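Local coordinates for putative translational inhibitor protein (Yersinia pestis, PDB 5V4D), which is of unknown function but belongs to the Rid (YjgF-like) family and is probably an enamine/imine deaminase, at residues A[34-39]-A[116-121]; A[76-81]-A[121-126]. One frame throughout, in Å; residues are numbered along the deposited sequence.

Contact 1. Residues A[34-39]-A[116-121]; sequences QIPINP and KGALVE
Ile35 spreads its two branches over the segment 116-121. Its CG1 is wedged between the backbone N and the carbonyl carbon (chi1 52°), and beyond it Ile35 CD1 meets Lys116 CG at 4.0 Å. The two side chains cross at about a right angle. The other branch lies against the stem of Glu121, with Ile35 CG2 to Glu121 CG at 3.7 Å. The Glu121 chain is extended, with CG anti to the backbone N (chi1 -176°), and runs obliquely past this methyl.

Pro36 turns its ring onto Ala118. Pro36 CD to Ala118 CB is 3.5 Å, tighter than usual. Pro36 CD also sits 3.4 Å from Val120 O, a buried carbonyl oxygen with no hydrogen-bond partner in the model. Ile37 reaches in with its tip, and Ile37 CD1 presses on Lys116 CD at 3.4 Å. Lys116 thus lays its aliphatic chain across both isoleucines.

No hydrogen bond joins the segments. A CA-H...O contact does, from Glu121 CA to Gln34 O at 3.3 Å. Glu121 also packs on Thr108 of the second subunit. Pro36 centres an inverse gamma turn in the loop after strand 28-31, which packs on the lead-in and first residues of strand 120-127 in this YjgF-like fold.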
loop_
_atom_site.group_PDB
_atom_site.type_symbol
_atom_site.label_atom_id
_atom_site.label_comp_id
_atom_site.label_asym_id
_atom_site.label_seq_id
_atom_site.Cartn_x
_atom_site.Cartn_y
_atom_site.Cartn_z
ATOM N N GLN A 34 -11.441 -2.919 2.969
ATOM C CA GLN A 34 -12.871 -3.164 3.057
ATOM C C GLN A 34 -13.494 -3.017 1.687
ATOM O O GLN A 34 -13.247 -2.017 0.993
ATOM C CB GLN A 34 -13.565 -2.198 4.017
ATOM C CG GLN A 34 -13.385 -2.634 5.477
ATOM C CD GLN A 34 -14.040 -3.979 5.721
ATOM O OE1 GLN A 34 -15.065 -4.330 5.103
ATOM N NE2 GLN A 34 -13.427 -4.767 6.571
ATOM N N ILE A 35 -14.318 -4.004 1.329
ATOM C CA ILE A 35 -15.125 -3.934 0.115
ATOM C C ILE A 35 -16.594 -3.764 0.510
ATOM O O ILE A 35 -16.957 -3.890 1.691
ATOM C CB ILE A 35 -14.903 -5.158 -0.802
ATOM C CG1 ILE A 35 -15.077 -6.458 -0.051
ATOM C CG2 ILE A 35 -13.536 -5.103 -1.495
ATOM C CD1 ILE A 35 -15.317 -7.672 -1.055
ATOM N N PRO A 36 -17.473 -3.445 -0.447
ATOM C CA PRO A 36 -18.847 -3.023 -0.132
ATOM C C PRO A 36 -19.784 -4.204 0.097
ATOM O O PRO A 36 -20.864 -4.284 -0.502
ATOM C CB PRO A 36 -19.278 -2.235 -1.375
ATOM C CG PRO A 36 -18.099 -2.117 -2.228
ATOM C CD PRO A 36 -17.110 -3.125 -1.844
ATOM N N ILE A 37 -19.391 -5.092 1.024
ATOM C CA ILE A 37 -20.226 -6.204 1.460
ATOM C C ILE A 37 -21.114 -5.720 2.596
ATOM O O ILE A 37 -20.635 -5.061 3.531
ATOM C CB ILE A 37 -19.372 -7.399 1.919
ATOM C CG1 ILE A 37 -18.602 -8.003 0.755
ATOM C CG2 ILE A 37 -20.277 -8.473 2.630
ATOM C CD1 ILE A 37 -19.490 -8.575 -0.271
ATOM N N ASN A 38 -22.408 -6.030 2.512
ATOM C CA ASN A 38 -23.314 -5.815 3.660
ATOM C C ASN A 38 -23.013 -6.883 4.705
ATOM O O ASN A 38 -23.258 -8.071 4.444
ATOM C CB ASN A 38 -24.769 -5.886 3.163
ATOM C CG ASN A 38 -25.807 -5.834 4.292
ATOM O OD1 ASN A 38 -25.450 -5.867 5.475
ATOM N ND2 ASN A 38 -27.093 -5.752 3.923
ATOM N N PRO A 39 -22.499 -6.537 5.881
ATOM C CA PRO A 39 -22.101 -7.593 6.827
ATOM C C PRO A 39 -23.251 -8.454 7.307
ATOM O O PRO A 39 -23.012 -9.590 7.737
ATOM C CB PRO A 39 -21.458 -6.807 7.975
ATOM C CG PRO A 39 -22.090 -5.448 7.919
ATOM C CD PRO A 39 -22.315 -5.178 6.436
ATOM N N LYS A 116 -15.036 -9.822 -5.513
ATOM C CA LYS A 116 -16.497 -9.856 -5.681
ATOM C C LYS A 116 -17.019 -8.863 -6.700
ATOM O O LYS A 116 -18.243 -8.642 -6.796
ATOM C CB LYS A 116 -17.213 -9.648 -4.326
ATOM C CG LYS A 116 -16.801 -10.674 -3.296
ATOM C CD LYS A 116 -17.859 -10.830 -2.240
ATOM C CE LYS A 116 -17.831 -12.210 -1.615
ATOM N NZ LYS A 116 -18.778 -13.120 -2.317
ATOM N N GLY A 117 -16.150 -8.313 -7.548
ATOM C CA GLY A 117 -16.587 -7.372 -8.551
ATOM C C GLY A 117 -16.871 -6.011 -7.992
ATOM O O GLY A 117 -17.562 -5.226 -8.650
ATOM N N ALA A 118 -16.339 -5.713 -6.813
ATOM C CA ALA A 118 -16.542 -4.394 -6.186
ATOM C C ALA A 118 -16.004 -3.254 -7.058
ATOM O O ALA A 118 -15.051 -3.414 -7.836
ATOM C CB ALA A 118 -15.841 -4.334 -4.834
ATOM N N LEU A 119 -16.590 -2.070 -6.890
ATOM C CA LEU A 119 -16.097 -0.870 -7.584
ATOM C C LEU A 119 -15.017 -0.127 -6.810
ATOM O O LEU A 119 -14.325 0.763 -7.372
ATOM C CB LEU A 119 -17.240 0.132 -7.825
ATOM C CG LEU A 119 -18.408 -0.413 -8.666
ATOM C CD1 LEU A 119 -19.558 0.620 -8.668
ATOM C CD2 LEU A 119 -17.965 -0.726 -10.102
ATOM N N VAL A 120 -14.931 -0.380 -5.509
ATOM C CA VAL A 120 -14.037 0.384 -4.657
ATOM C C VAL A 120 -13.662 -0.507 -3.484
ATOM O O VAL A 120 -14.484 -1.290 -2.998
ATOM C CB VAL A 120 -14.690 1.722 -4.218
ATOM C CG1 VAL A 120 -16.062 1.527 -3.493
ATOM C CG2 VAL A 120 -13.724 2.556 -3.353
ATOM N N GLU A 121 -12.420 -0.342 -3.000
ATOM C CA GLU A 121 -11.901 -0.993 -1.798
ATOM C C GLU A 121 -11.062 0.026 -1.061
ATOM O O GLU A 121 -10.247 0.702 -1.694
ATOM C CB GLU A 121 -11.056 -2.234 -2.151
ATOM C CG GLU A 121 -10.573 -2.983 -0.906
ATOM C CD GLU A 121 -9.725 -4.197 -1.239
ATOM O OE1 GLU A 121 -8.789 -4.550 -0.485
ATOM O OE2 GLU A 121 -9.921 -4.753 -2.340
#

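Contact 2. Residues A[76-81]-A[121-126]; sequences KTTIFI and EIEVIA
Thr78 and Glu123 face each other as a hydrogen-bonded pair of antiparallel strands inside the YjgF-like sheet. Their backbones bond both ways: Thr78 N to Glu123 O at 2.9 Å, and Glu123 N to Thr78 O at 3.0 Å. Phe80 and Glu121 form a second such pair. Phe80 N gives to Glu121 O in a nearly straight bond (171° at the hydrogen), and Glu121 N gives to Phe80 O. At the far end Ile125 N reaches Lys76 O. Lys76 N is buried and has no partner in the model.

The Lys76, Thr78, Phe80, Glu121 and Glu123 side chains share the face that meets the other subunits. Glu123 OE1 is held by Lys76 NZ and Ser107 OG of the second subunit. Lys76 NZ pairs with Glu123 OE2 of the third subunit and also donates to Thr77 O from above the carbonyl plane, at 3.0 Å.

The other face turns to the helices. There Ile79 CG1 and Ile122 CG1 lie side by side at 4.1 Å, and Thr77 CG2 touches Val124 CG1 at 3.7 Å. Thr77 OG1 bonds to Tyr94 OH of helix 87-98.

Thr78 and Glu123 point the same way, but Thr78 OG1 and Glu123 OE2 do not bond directly. One water joins them, donating to Glu123 OE2 at 3.0 Å and hydrogen-bonded to Thr78 OG1.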
loop_
_atom_site.group_PDB
_atom_site.type_symbol
_atom_site.label_atom_id
_atom_site.label_comp_id
_atom_site.label_asym_id
_atom_site.label_seq_id
_atom_site.Cartn_x
_atom_site.Cartn_y
_atom_site.Cartn_z
ATOM N N LYS A 76 -3.588 7.127 7.460
ATOM C CA LYS A 76 -3.293 6.943 6.043
ATOM C C LYS A 76 -4.290 5.941 5.479
ATOM O O LYS A 76 -4.624 4.968 6.161
ATOM C CB LYS A 76 -1.849 6.427 5.872
ATOM C CG LYS A 76 -1.475 5.871 4.462
ATOM C CD LYS A 76 -1.465 7.004 3.431
ATOM C CE LYS A 76 -0.791 6.580 2.063
ATOM N NZ LYS A 76 -1.488 5.363 1.549
ATOM N N THR A 77 -4.801 6.211 4.271
ATOM C CA THR A 77 -5.696 5.303 3.576
ATOM C C THR A 77 -5.193 5.114 2.148
ATOM O O THR A 77 -4.432 5.944 1.630
ATOM C CB THR A 77 -7.154 5.808 3.512
ATOM O OG1 THR A 77 -7.224 6.929 2.606
ATOM C CG2 THR A 77 -7.648 6.265 4.868
ATOM N N THR A 78 -5.620 4.023 1.515
ATOM C CA THR A 78 -5.462 3.842 0.071
ATOM C C THR A 78 -6.827 3.518 -0.505
ATOM O O THR A 78 -7.543 2.659 0.028
ATOM C CB THR A 78 -4.473 2.707 -0.253
ATOM O OG1 THR A 78 -3.215 3.038 0.333
ATOM C CG2 THR A 78 -4.297 2.504 -1.747
ATOM N N ILE A 79 -7.195 4.224 -1.556
ATOM C CA ILE A 79 -8.421 3.945 -2.290
ATOM C C ILE A 79 -8.057 3.214 -3.578
ATOM O O ILE A 79 -7.367 3.776 -4.442
ATOM C CB ILE A 79 -9.172 5.251 -2.590
ATOM C CG1 ILE A 79 -9.557 5.940 -1.280
ATOM C CG2 ILE A 79 -10.445 4.969 -3.460
ATOM C CD1 ILE A 79 -10.249 7.318 -1.508
ATOM N N PHE A 80 -8.600 2.006 -3.727
ATOM C CA PHE A 80 -8.492 1.212 -4.963
ATOM C C PHE A 80 -9.844 1.314 -5.643
ATOM O O PHE A 80 -10.870 0.937 -5.059
ATOM C CB PHE A 80 -8.143 -0.250 -4.660
ATOM C CG PHE A 80 -6.866 -0.446 -3.857
ATOM C CD1 PHE A 80 -5.615 -0.331 -4.435
ATOM C CD2 PHE A 80 -6.947 -0.829 -2.546
ATOM C CE1 PHE A 80 -4.445 -0.596 -3.676
ATOM C CE2 PHE A 80 -5.769 -1.074 -1.808
ATOM C CZ PHE A 80 -4.572 -0.955 -2.368
ATOM N N ILE A 81 -9.881 1.894 -6.847
ATOM C CA ILE A 81 -11.145 2.012 -7.560
ATOM C C ILE A 81 -10.987 1.427 -8.951
ATOM O O ILE A 81 -9.915 1.491 -9.552
ATOM C CB ILE A 81 -11.671 3.465 -7.644
ATOM C CG1 ILE A 81 -10.583 4.460 -8.042
ATOM C CG2 ILE A 81 -12.315 3.859 -6.336
ATOM C CD1 ILE A 81 -11.161 5.820 -8.392
ATOM N N GLU A 121 -12.420 -0.342 -3.000
ATOM C CA GLU A 121 -11.901 -0.993 -1.798
ATOM C C GLU A 121 -11.062 0.026 -1.061
ATOM O O GLU A 121 -10.247 0.702 -1.694
ATOM C CB GLU A 121 -11.056 -2.234 -2.151
ATOM C CG GLU A 121 -10.573 -2.983 -0.906
ATOM C CD GLU A 121 -9.725 -4.197 -1.239
ATOM O OE1 GLU A 121 -8.789 -4.550 -0.485
ATOM O OE2 GLU A 121 -9.921 -4.753 -2.340
ATOM N N ILE A 122 -11.280 0.197 0.246
ATOM C CA ILE A 122 -10.502 1.207 0.972
ATOM C C ILE A 122 -9.790 0.529 2.128
ATOM O O ILE A 122 -10.421 -0.157 2.948
ATOM C CB ILE A 122 -11.381 2.363 1.470
ATOM C CG1 ILE A 122 -11.986 3.058 0.247
ATOM C CG2 ILE A 122 -10.538 3.392 2.261
ATOM C CD1 ILE A 122 -12.888 4.246 0.650
ATOM N N GLU A 123 -8.475 0.760 2.206
ATOM C CA GLU A 123 -7.604 0.234 3.246
ATOM C C GLU A 123 -7.159 1.381 4.138
ATOM O O GLU A 123 -6.829 2.460 3.635
ATOM C CB GLU A 123 -6.404 -0.419 2.556
ATOM C CG GLU A 123 -5.311 -0.894 3.408
ATOM C CD GLU A 123 -4.174 -1.373 2.481
ATOM O OE1 GLU A 123 -4.296 -2.479 1.992
ATOM O OE2 GLU A 123 -3.242 -0.599 2.173
ATOM N N VAL A 124 -7.159 1.170 5.462
ATOM C CA VAL A 124 -6.767 2.212 6.399
ATOM C C VAL A 124 -5.790 1.691 7.440
ATOM O O VAL A 124 -5.734 0.488 7.750
ATOM C CB VAL A 124 -7.982 2.846 7.129
ATOM C CG1 VAL A 124 -9.124 3.116 6.165
ATOM C CG2 VAL A 124 -8.485 1.966 8.291
ATOM N N ILE A 125 -4.966 2.603 7.952
ATOM C CA ILE A 125 -4.243 2.371 9.195
ATOM C C ILE A 125 -4.614 3.484 10.153
ATOM O O ILE A 125 -4.879 4.623 9.752
ATOM C CB ILE A 125 -2.712 2.282 9.054
ATOM C CG1 ILE A 125 -2.150 3.560 8.437
ATOM C CG2 ILE A 125 -2.322 1.009 8.293
ATOM C CD1 ILE A 125 -0.650 3.732 8.717
ATOM N N ALA A 126 -4.657 3.139 11.436
ATOM C CA ALA A 126 -5.083 4.086 12.451
ATOM C C ALA A 126 -4.174 3.997 13.661
ATOM O O ALA A 126 -3.606 2.953 13.955
ATOM C CB ALA A 126 -6.525 3.844 12.907
HETATM O O HOH W 1 -3.076 2.182 3.163
#

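Both contacts use strand 120-127 and share Glu121, whose side chain touches Ile35 in contact 1 while its backbone pairs with Phe80 in contact 2. Contact 2 lies in the middle of the sheet and is mostly buried, with Glu123 and Ile125 partly exposed. Contact 1 is also largely buried, but its Lys116 is exposed. Their chemistry differs accordingly. Regular backbone hydrogen bonds join the strands of contact 2, with charged side chains turned to neighbouring subunits. Contact 1 joins a loop to the turn before strand 120-127 and to the strand's first residues, mainly by apolar packing. The two meet where Gln34 N probably bonds to Ile122 O at 2.9 Å, and where Val120 CG2 packs on Phe80 O.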